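Local structure of tryptophan--tRNA ligase (Mycoplasma pneumoniae, 2YY5) at residues E31-C36 against V71-Q76; T231-N236 against K282-L287; C79-S84 against N323-T328. The protein probably joins tryptophan to its cognate tRNA at the expense of ATP, acting as a homodimeric class I aminoacyl-tRNA synthetase. The protein carries 1 engineered substitution. One frame throughout, in Å; residues are numbered along the deposited sequence.

Contact 1: E31-C36 against V71-Q76; sequences ELQEQC and VGLDPQ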
loop_
_atom_site.group_PDB
_atom_site.type_symbol
_atom_site.label_atom_id
_atom_site.label_comp_id
_atom_site.label_asym_id
_atom_site.label_seq_id
_atom_site.Cartn_x
_atom_site.Cartn_y
_atom_site.Cartn_z
ATOM N N GLU B 31 -17.752 -25.038 -11.853
ATOM C CA GLU B 31 -17.538 -26.293 -11.152
ATOM C C GLU B 31 -17.156 -25.947 -9.718
ATOM O O GLU B 31 -17.605 -26.583 -8.762
ATOM C CB GLU B 31 -16.397 -27.075 -11.810
ATOM C CG GLU B 31 -16.413 -27.056 -13.337
ATOM C CD GLU B 31 -15.297 -27.897 -13.946
ATOM O OE1 GLU B 31 -15.146 -27.890 -15.190
ATOM O OE2 GLU B 31 -14.575 -28.572 -13.178
ATOM N N LEU B 32 -16.327 -24.916 -9.589
ATOM C CA LEU B 32 -15.848 -24.453 -8.294
ATOM C C LEU B 32 -16.942 -24.008 -7.329
ATOM O O LEU B 32 -16.985 -24.462 -6.189
ATOM C CB LEU B 32 -14.830 -23.317 -8.488
ATOM C CG LEU B 32 -13.460 -23.784 -8.992
ATOM C CD1 LEU B 32 -12.553 -22.608 -9.293
ATOM C CD2 LEU B 32 -12.844 -24.669 -7.937
ATOM N N GLN B 33 -17.820 -23.120 -7.778
ATOM C CA GLN B 33 -18.896 -22.619 -6.928
ATOM C C GLN B 33 -19.812 -23.740 -6.469
ATOM O O GLN B 33 -20.650 -23.543 -5.592
ATOM C CB GLN B 33 -19.715 -21.572 -7.672
ATOM C CG GLN B 33 -20.261 -22.062 -8.994
ATOM C CD GLN B 33 -21.127 -21.030 -9.657
ATOM O OE1 GLN B 33 -20.871 -19.837 -9.538
ATOM N NE2 GLN B 33 -22.154 -21.476 -10.367
ATOM N N GLU B 34 -19.650 -24.916 -7.065
ATOM C CA GLU B 34 -20.467 -26.065 -6.697
ATOM C C GLU B 34 -19.719 -26.922 -5.677
ATOM O O GLU B 34 -20.322 -27.500 -4.777
ATOM C CB GLU B 34 -20.792 -26.901 -7.938
ATOM C CG GLU B 34 -22.209 -27.452 -7.970
ATOM C CD GLU B 34 -23.280 -26.366 -8.141
ATOM O OE1 GLU B 34 -23.223 -25.608 -9.136
ATOM O OE2 GLU B 34 -24.186 -26.276 -7.282
ATOM N N GLN B 35 -18.399 -26.987 -5.815
ATOM C CA GLN B 35 -17.563 -27.788 -4.930
ATOM C C GLN B 35 -16.956 -27.019 -3.760
ATOM O O GLN B 35 -16.713 -27.585 -2.696
ATOM C CB GLN B 35 -16.432 -28.433 -5.736
ATOM C CG GLN B 35 -16.861 -29.581 -6.634
ATOM C CD GLN B 35 -17.304 -30.804 -5.843
ATOM O OE1 GLN B 35 -18.341 -30.786 -5.177
ATOM N NE2 GLN B 35 -16.511 -31.871 -5.909
ATOM N N CYS B 36 -16.712 -25.731 -3.947
ATOM C CA CYS B 36 -16.102 -24.949 -2.885
ATOM C C CYS B 36 -16.882 -23.706 -2.511
ATOM O O CYS B 36 -17.857 -23.341 -3.160
ATOM C CB CYS B 36 -14.699 -24.496 -3.301
ATOM S SG CYS B 36 -13.669 -25.710 -4.144
ATOM N N VAL B 71 -21.257 -15.896 -17.922
ATOM C CA VAL B 71 -20.557 -17.155 -18.002
ATOM C C VAL B 71 -21.081 -18.208 -17.041
ATOM O O VAL B 71 -20.873 -19.396 -17.261
ATOM C CB VAL B 71 -19.061 -16.917 -17.809
ATOM C CG1 VAL B 71 -18.382 -18.163 -17.310
ATOM C CG2 VAL B 71 -18.466 -16.473 -19.139
ATOM N N GLY B 72 -21.773 -17.785 -15.988
ATOM C CA GLY B 72 -22.312 -18.754 -15.048
ATOM C C GLY B 72 -21.977 -18.551 -13.579
ATOM O O GLY B 72 -22.463 -19.300 -12.727
ATOM N N LEU B 73 -21.141 -17.564 -13.268
ATOM C CA LEU B 73 -20.799 -17.297 -11.875
ATOM C C LEU B 73 -22.106 -16.855 -11.225
ATOM O O LEU B 73 -22.709 -15.849 -11.625
ATOM C CB LEU B 73 -19.739 -16.195 -11.780
ATOM C CG LEU B 73 -19.168 -15.907 -10.391
ATOM C CD1 LEU B 73 -18.561 -17.168 -9.788
ATOM C CD2 LEU B 73 -18.116 -14.817 -10.510
ATOM N N ASP B 74 -22.545 -17.622 -10.234
ATOM C CA ASP B 74 -23.805 -17.362 -9.542
ATOM C C ASP B 74 -23.614 -16.714 -8.181
ATOM O O ASP B 74 -23.080 -17.333 -7.269
ATOM C CB ASP B 74 -24.573 -18.678 -9.367
ATOM C CG ASP B 74 -26.004 -18.472 -8.899
ATOM O OD1 ASP B 74 -26.377 -17.325 -8.565
ATOM O OD2 ASP B 74 -26.757 -19.471 -8.865
ATOM N N PRO B 75 -24.064 -15.459 -8.024
ATOM C CA PRO B 75 -23.927 -14.746 -6.749
ATOM C C PRO B 75 -24.661 -15.405 -5.581
ATOM O O PRO B 75 -24.511 -14.991 -4.431
ATOM C CB PRO B 75 -24.443 -13.340 -7.074
ATOM C CG PRO B 75 -25.405 -13.575 -8.205
ATOM C CD PRO B 75 -24.680 -14.595 -9.048
ATOM N N GLN B 76 -25.456 -16.429 -5.872
ATOM C CA GLN B 76 -26.168 -17.145 -4.818
ATOM C C GLN B 76 -25.327 -18.338 -4.367
ATOM O O GLN B 76 -25.467 -18.819 -3.245
ATOM C CB GLN B 76 -27.530 -17.651 -5.306
ATOM C CG GLN B 76 -28.602 -16.582 -5.470
ATOM C CD GLN B 76 -29.984 -17.194 -5.632
ATOM O OE1 GLN B 76 -30.573 -17.692 -4.670
ATOM N NE2 GLN B 76 -30.501 -17.175 -6.853
#
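The side-chain amide of Gln-33 meets the backbone between Gly-72 and Asp-74 with both of its polar atoms, so a single flat group joins the end of helix 29-35 to the loop 71-76. OE1 of Gln-33 accepts from Asp-74 N at 2.9 Å, with a nearly straight N-H...O angle of 175°. Asp-74 N lies in the carbonyl plane, on a lone pair of OE1. On the other branch, NE2 of Gln-33 reaches Gly-72 O at 3.2 Å, a weak, bent bond. CG of Gln-33 sits between the backbone N and the carbonyl carbon (chi1 55°), and the extended chain beyond it carries the amide straight out to the loop. Together the two bonds restrict rotation of this buried amide.

This loop belongs to a right-handed beta-alpha-beta crossover of the Rossmann-type class I catalytic fold: the chain leaves strand 37-42, passes through helix 54-71 and returns by 72-77 into the parallel strand 78-82. Gly-72 ends that helix in a Schellman motif, with the positive phi that belongs to it; its carbonyl oxygen is the acceptor of the weak Gln-33 bond.

Beside OE1 of Gln-33, Leu-73 brings CD1 to within 3.5 Å of that oxygen, although its CB points away from the helix. The rest of the isobutyl group packs on Leu-38 and Val-40 of the central strand and on Leu-80. Asp-74 crosses Gln-33 at about a right angle, amide and carboxylate planes being 53° apart. Its CB lies 3.8 Å from Gln-33 NE2, while the carboxylate leads off toward the following turn. There Asp-74 OD1 accepts from Gln-76 N at 3.0 Å, closing an Asx turn, and the donor comes from above the carboxylate plane.

Contact 2: T231-N236 against K282-L287; sequences TTDSFN and KSYLDL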
loop_
_atom_site.group_PDB
_atom_site.type_symbol
_atom_site.label_atom_id
_atom_site.label_comp_id
_atom_site.label_asym_id
_atom_site.label_seq_id
_atom_site.Cartn_x
_atom_site.Cartn_y
_atom_site.Cartn_z
ATOM N N THR B 231 -0.847 -19.313 -37.046
ATOM C CA THR B 231 0.385 -19.928 -37.517
ATOM C C THR B 231 0.450 -21.398 -37.092
ATOM O O THR B 231 0.207 -21.735 -35.932
ATOM C CB THR B 231 1.636 -19.172 -36.985
ATOM O OG1 THR B 231 1.721 -19.309 -35.568
ATOM C CG2 THR B 231 1.553 -17.692 -37.332
ATOM N N THR B 232 0.754 -22.272 -38.049
ATOM C CA THR B 232 0.851 -23.704 -37.781
ATOM C C THR B 232 2.298 -24.161 -37.980
ATOM O O THR B 232 3.196 -23.735 -37.256
ATOM C CB THR B 232 -0.092 -24.513 -38.720
ATOM O OG1 THR B 232 0.211 -24.207 -40.086
ATOM C CG2 THR B 232 -1.550 -24.164 -38.455
ATOM N N ASP B 233 2.520 -25.018 -38.967
ATOM C CA ASP B 233 3.854 -25.527 -39.267
ATOM C C ASP B 233 3.784 -26.266 -40.592
ATOM O O ASP B 233 2.706 -26.378 -41.177
ATOM C CB ASP B 233 4.325 -26.473 -38.153
ATOM C CG ASP B 233 3.350 -27.607 -37.893
ATOM O OD1 ASP B 233 3.104 -28.407 -38.819
ATOM O OD2 ASP B 233 2.826 -27.699 -36.763
ATOM N N SER B 234 4.917 -26.772 -41.070
ATOM C CA SER B 234 4.924 -27.492 -42.339
ATOM C C SER B 234 5.186 -28.989 -42.185
ATOM O O SER B 234 5.856 -29.605 -43.022
ATOM C CB SER B 234 5.937 -26.864 -43.316
ATOM O OG SER B 234 7.221 -26.724 -42.736
ATOM N N PHE B 235 4.637 -29.566 -41.116
ATOM C CA PHE B 235 4.776 -30.995 -40.832
ATOM C C PHE B 235 3.476 -31.728 -41.158
ATOM O O PHE B 235 3.432 -32.954 -41.174
ATOM C CB PHE B 235 5.098 -31.231 -39.350
ATOM C CG PHE B 235 6.431 -30.696 -38.920
ATOM C CD1 PHE B 235 7.605 -31.137 -39.530
ATOM C CD2 PHE B 235 6.519 -29.766 -37.885
ATOM C CE1 PHE B 235 8.852 -30.659 -39.116
ATOM C CE2 PHE B 235 7.757 -29.281 -37.462
ATOM C CZ PHE B 235 8.928 -29.729 -38.079
ATOM N N ASN B 236 2.424 -30.957 -41.409
ATOM C CA ASN B 236 1.100 -31.489 -41.714
ATOM C C ASN B 236 0.715 -32.722 -40.906
ATOM O O ASN B 236 0.514 -33.808 -41.453
ATOM C CB ASN B 236 0.966 -31.780 -43.210
ATOM C CG ASN B 236 -0.417 -32.289 -43.581
ATOM O OD1 ASN B 236 -0.669 -33.493 -43.576
ATOM N ND2 ASN B 236 -1.325 -31.370 -43.887
ATOM N N LYS B 282 -7.412 -35.441 -41.938
ATOM C CA LYS B 282 -7.805 -34.094 -42.343
ATOM C C LYS B 282 -6.676 -33.068 -42.326
ATOM O O LYS B 282 -5.618 -33.298 -41.739
ATOM C CB LYS B 282 -8.970 -33.635 -41.464
ATOM C CG LYS B 282 -10.133 -34.612 -41.512
ATOM C CD LYS B 282 -11.239 -34.255 -40.557
ATOM C CE LYS B 282 -12.361 -35.281 -40.642
ATOM N NZ LYS B 282 -12.988 -35.312 -41.986
ATOM N N SER B 283 -6.917 -31.934 -42.979
ATOM C CA SER B 283 -5.929 -30.862 -43.080
ATOM C C SER B 283 -5.972 -29.887 -41.916
ATOM O O SER B 283 -6.917 -29.885 -41.125
ATOM C CB SER B 283 -6.154 -30.072 -44.362
ATOM O OG SER B 283 -7.362 -29.341 -44.278
ATOM N N TYR B 284 -4.935 -29.058 -41.820
ATOM C CA TYR B 284 -4.857 -28.050 -40.769
ATOM C C TYR B 284 -6.035 -27.092 -40.945
ATOM O O TYR B 284 -6.544 -26.519 -39.980
ATOM C CB TYR B 284 -3.544 -27.268 -40.870
ATOM C CG TYR B 284 -2.317 -27.989 -40.342
ATOM C CD1 TYR B 284 -1.067 -27.369 -40.361
ATOM C CD2 TYR B 284 -2.410 -29.265 -39.783
ATOM C CE1 TYR B 284 0.057 -27.992 -39.833
ATOM C CE2 TYR B 284 -1.291 -29.898 -39.251
ATOM C CZ TYR B 284 -0.059 -29.253 -39.276
ATOM O OH TYR B 284 1.053 -29.854 -38.725
ATOM N N LEU B 285 -6.479 -26.923 -42.183
ATOM C CA LEU B 285 -7.596 -26.029 -42.431
ATOM C C LEU B 285 -8.865 -26.596 -41.801
ATOM O O LEU B 285 -9.732 -25.841 -41.373
ATOM C CB LEU B 285 -7.792 -25.814 -43.935
ATOM C CG LEU B 285 -6.526 -25.526 -44.755
ATOM C CD1 LEU B 285 -5.625 -24.522 -44.030
ATOM C CD2 LEU B 285 -5.779 -26.831 -44.978
ATOM N N ASP B 286 -8.965 -27.920 -41.730
ATOM C CA ASP B 286 -10.131 -28.575 -41.138
ATOM C C ASP B 286 -10.168 -28.335 -39.634
ATOM O O ASP B 286 -11.235 -28.305 -39.020
ATOM C CB ASP B 286 -10.090 -30.076 -41.419
ATOM C CG ASP B 286 -10.332 -30.402 -42.879
ATOM O OD1 ASP B 286 -9.637 -31.290 -43.415
ATOM O OD2 ASP B 286 -11.224 -29.780 -43.490
ATOM N N LEU B 287 -8.983 -28.175 -39.050
ATOM C CA LEU B 287 -8.842 -27.921 -37.624
ATOM C C LEU B 287 -9.262 -26.485 -37.324
ATOM O O LEU B 287 -9.999 -26.234 -36.369
ATOM C CB LEU B 287 -7.385 -28.149 -37.188
ATOM C CG LEU B 287 -6.956 -27.813 -35.753
ATOM C CD1 LEU B 287 -7.797 -28.583 -34.743
ATOM C CD2 LEU B 287 -5.485 -28.151 -35.580
#
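Thr-232 and Asp-233 receive the ring of Tyr-284, the first residue after the N-cap of helix 284-308, in the helical region that follows the nucleotide-binding fold, as in other bacterial tryptophanyl-tRNA synthetases. The loop 231-236 bends round the phenol and contains an Asx turn at Asp-233; separately, a capping box closes the start of the helix that carries Tyr-284. Thr-232 comes first: its OG1 stands at the ring edge, near the plane, 3.4 Å from Tyr-284 CD1, with CB equally close to that carbon. Its methyl group is a little farther off, and the side chain also touches Met-251 of helix 246-259.

Asp-233 provides the hydrogen bond. Tyr-284 OH donates to Asp-233 OD1 at 2.5 Å, approaching on the syn side, 16° out of the carboxylate plane; carboxylate and ring are turned 83° apart. A chi1 of 55° folds the Asp-233 carboxylate so that OD1 comes back over its own chain as well as toward the phenol. On the anti side the same oxygen accepts from Phe-235 N at 3.0 Å, the Asx-turn bond. Two donors thus grip one oxygen, an environment that would be expected to favour the charged carboxylate.

Past Phe-235, the backbone of Asn-236 passes obliquely by the ring, its CA 3.5 Å from Tyr-284 CZ. Asn-236 N is near the hydroxyl but poorly angled for a bond; Lys-237 N, one residue on, does bond to Tyr-284 OH. At the start of the helix, Ser-283 and Asp-286 form the capping box. Ser-283 OG accepts weakly from Asp-286 N, and Asp-286 OD1 accepts from Ser-283 N at 2.8 Å on its anti side.

Contact 3: C79-S84 against N323-T328; sequences CLFLQS and NQAQAT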
loop_
_atom_site.group_PDB
_atom_site.type_symbol
_atom_site.label_atom_id
_atom_site.label_comp_id
_atom_site.label_asym_id
_atom_site.label_seq_id
_atom_site.Cartn_x
_atom_site.Cartn_y
_atom_site.Cartn_z
ATOM N N CYS B 79 -19.315 -15.725 -4.205
ATOM C CA CYS B 79 -19.165 -14.344 -3.762
ATOM C C CYS B 79 -18.349 -13.570 -4.788
ATOM O O CYS B 79 -17.170 -13.857 -4.984
ATOM C CB CYS B 79 -18.446 -14.286 -2.417
ATOM S SG CYS B 79 -18.081 -12.603 -1.882
ATOM N N LEU B 80 -18.975 -12.595 -5.438
ATOM C CA LEU B 80 -18.300 -11.789 -6.452
ATOM C C LEU B 80 -18.253 -10.331 -5.994
ATOM O O LEU B 80 -19.289 -9.694 -5.837
ATOM C CB LEU B 80 -19.047 -11.908 -7.785
ATOM C CG LEU B 80 -18.659 -10.984 -8.947
ATOM C CD1 LEU B 80 -17.200 -11.198 -9.362
ATOM C CD2 LEU B 80 -19.605 -11.259 -10.118
ATOM N N PHE B 81 -17.051 -9.803 -5.785
ATOM C CA PHE B 81 -16.920 -8.430 -5.315
ATOM C C PHE B 81 -15.879 -7.591 -6.053
ATOM O O PHE B 81 -15.136 -8.101 -6.882
ATOM C CB PHE B 81 -16.611 -8.435 -3.818
ATOM C CG PHE B 81 -15.268 -9.031 -3.464
ATOM C CD1 PHE B 81 -14.205 -8.211 -3.090
ATOM C CD2 PHE B 81 -15.091 -10.414 -3.424
ATOM C CE1 PHE B 81 -12.989 -8.757 -2.665
ATOM C CE2 PHE B 81 -13.876 -10.971 -2.999
ATOM C CZ PHE B 81 -12.825 -10.140 -2.617
ATOM N N LEU B 82 -15.844 -6.293 -5.745
ATOM C CA LEU B 82 -14.883 -5.381 -6.358
ATOM C C LEU B 82 -13.825 -5.061 -5.314
ATOM O O LEU B 82 -14.123 -4.440 -4.294
ATOM C CB LEU B 82 -15.562 -4.087 -6.811
ATOM C CG LEU B 82 -14.606 -3.101 -7.492
ATOM C CD1 LEU B 82 -14.218 -3.679 -8.838
ATOM C CD2 LEU B 82 -15.248 -1.729 -7.673
ATOM N N GLN B 83 -12.595 -5.495 -5.580
ATOM C CA GLN B 83 -11.464 -5.295 -4.679
ATOM C C GLN B 83 -11.423 -3.930 -3.978
ATOM O O GLN B 83 -11.264 -3.852 -2.762
ATOM C CB GLN B 83 -10.156 -5.533 -5.450
ATOM C CG GLN B 83 -8.883 -5.410 -4.621
ATOM C CD GLN B 83 -7.637 -5.676 -5.443
ATOM O OE1 GLN B 83 -7.625 -5.456 -6.651
ATOM N NE2 GLN B 83 -6.578 -6.133 -4.790
ATOM N N SER B 84 -11.576 -2.858 -4.740
ATOM C CA SER B 84 -11.536 -1.522 -4.162
ATOM C C SER B 84 -12.668 -1.222 -3.174
ATOM O O SER B 84 -12.582 -0.243 -2.428
ATOM C CB SER B 84 -11.535 -0.464 -5.281
ATOM O OG SER B 84 -12.772 -0.424 -5.983
ATOM N N ASN B 323 -20.367 -6.975 1.020
ATOM C CA ASN B 323 -20.698 -7.315 2.387
ATOM C C ASN B 323 -20.230 -8.706 2.758
ATOM O O ASN B 323 -19.613 -8.894 3.804
ATOM C CB ASN B 323 -22.204 -7.199 2.610
ATOM C CG ASN B 323 -22.697 -5.788 2.433
ATOM O OD1 ASN B 323 -22.025 -4.834 2.829
ATOM N ND2 ASN B 323 -23.880 -5.641 1.846
ATOM N N GLN B 324 -20.518 -9.674 1.893
ATOM C CA GLN B 324 -20.147 -11.057 2.143
ATOM C C GLN B 324 -18.639 -11.225 2.274
ATOM O O GLN B 324 -18.155 -11.786 3.251
ATOM C CB GLN B 324 -20.691 -11.953 1.024
ATOM C CG GLN B 324 -20.439 -13.440 1.247
ATOM C CD GLN B 324 -21.095 -14.335 0.199
ATOM O OE1 GLN B 324 -20.999 -15.566 0.275
ATOM N NE2 GLN B 324 -21.763 -13.727 -0.781
ATOM N N ALA B 325 -17.900 -10.728 1.291
ATOM C CA ALA B 325 -16.448 -10.828 1.300
ATOM C C ALA B 325 -15.892 -10.112 2.520
ATOM O O ALA B 325 -14.966 -10.580 3.183
ATOM C CB ALA B 325 -15.877 -10.211 0.026
ATOM N N GLN B 326 -16.472 -8.962 2.811
ATOM C CA GLN B 326 -16.032 -8.169 3.934
ATOM C C GLN B 326 -16.281 -8.907 5.243
ATOM O O GLN B 326 -15.650 -8.615 6.251
ATOM C CB GLN B 326 -16.756 -6.831 3.913
ATOM C CG GLN B 326 -16.156 -5.790 4.806
ATOM C CD GLN B 326 -16.556 -4.403 4.376
ATOM O OE1 GLN B 326 -17.737 -4.125 4.157
ATOM N NE2 GLN B 326 -15.574 -3.518 4.246
ATOM N N ALA B 327 -17.187 -9.877 5.218
ATOM C CA ALA B 327 -17.498 -10.653 6.414
ATOM C C ALA B 327 -16.275 -11.445 6.874
ATOM O O ALA B 327 -15.935 -11.443 8.059
ATOM C CB ALA B 327 -18.657 -11.598 6.144
ATOM N N THR B 328 -15.613 -12.122 5.941
ATOM C CA THR B 328 -14.432 -12.886 6.310
ATOM C C THR B 328 -13.141 -12.053 6.272
ATOM O O THR B 328 -12.189 -12.355 6.989
ATOM C CB THR B 328 -14.284 -14.168 5.442
ATOM O OG1 THR B 328 -12.939 -14.277 4.959
ATOM C CG2 THR B 328 -15.263 -14.157 4.284
#
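Strand 79-82, bearing Cys-79 and Phe-81, and helix 323-328, bearing Ala-325, run almost perpendicular, their axes 8.1 Å apart at closest approach with a signed crossing angle of -92°. Alternation along the strand turns Cys-79 and Phe-81 toward the helix and Leu-80 away from it.

The methyl of Ala-325 lies over one face of the Phe-81 ring. Its CB is 3.6 Å from the ring centroid and 15° off the ring normal, which meets the geometry of a CH-pi contact; the nearest ring atom is Phe-81 CD2, at 3.5 Å. A chi1 of 66° turns the face of the Phe-81 ring to the helix. Phe-41 and Tyr-146 also meet this ring.

The strand is an outer one within the chain's three-stranded parallel sheet of the Rossmann-type fold, hydrogen-bonded to strand 37-42. Helix 311-340, far along the sequence, covers one face of that sheet, whereas Leu-80 on the other face packs against helix 54-71.

Cys-79 packs beside the Ala-325 methyl, SG reaching Ala-325 CB at 3.8 Å. Gln-324 lies alongside it with an extended chain: its amide carbon CD is 3.7 Å from Cys-79 CB, a van der Waals touch. No hydrogen bond joins the two segments. Farther along, Ser-84 O bonds to Tyr-337 OH of the second subunit, and Gln-83 NE2 makes a weak hydrogen bond to Asp-142, which is predicted to bind tryptophan.

Contacts 1 and 3 meet at the three-stranded sheet of the nucleotide-binding fold, their centres 15 Å apart, and they touch directly where Leu-73 CD2 meets Leu-80 CD2 at 3.9 Å. Contact 1 lies at the entry to strand 78-82, whereas contact 3 uses that strand itself. Contact 2 stands apart, with its centre about 37 Å from that of contact 1 and about 46 Å from that of contact 3; yet along the chain it is nested inside the loop that contact 3 closes. The bound tryptophanyl-adenylate analogue is about 9 Å from the side chain of Phe-81 and about 12 Å from that of Leu-73, while contact 2 lies far from the ligand pocket and the signature motifs.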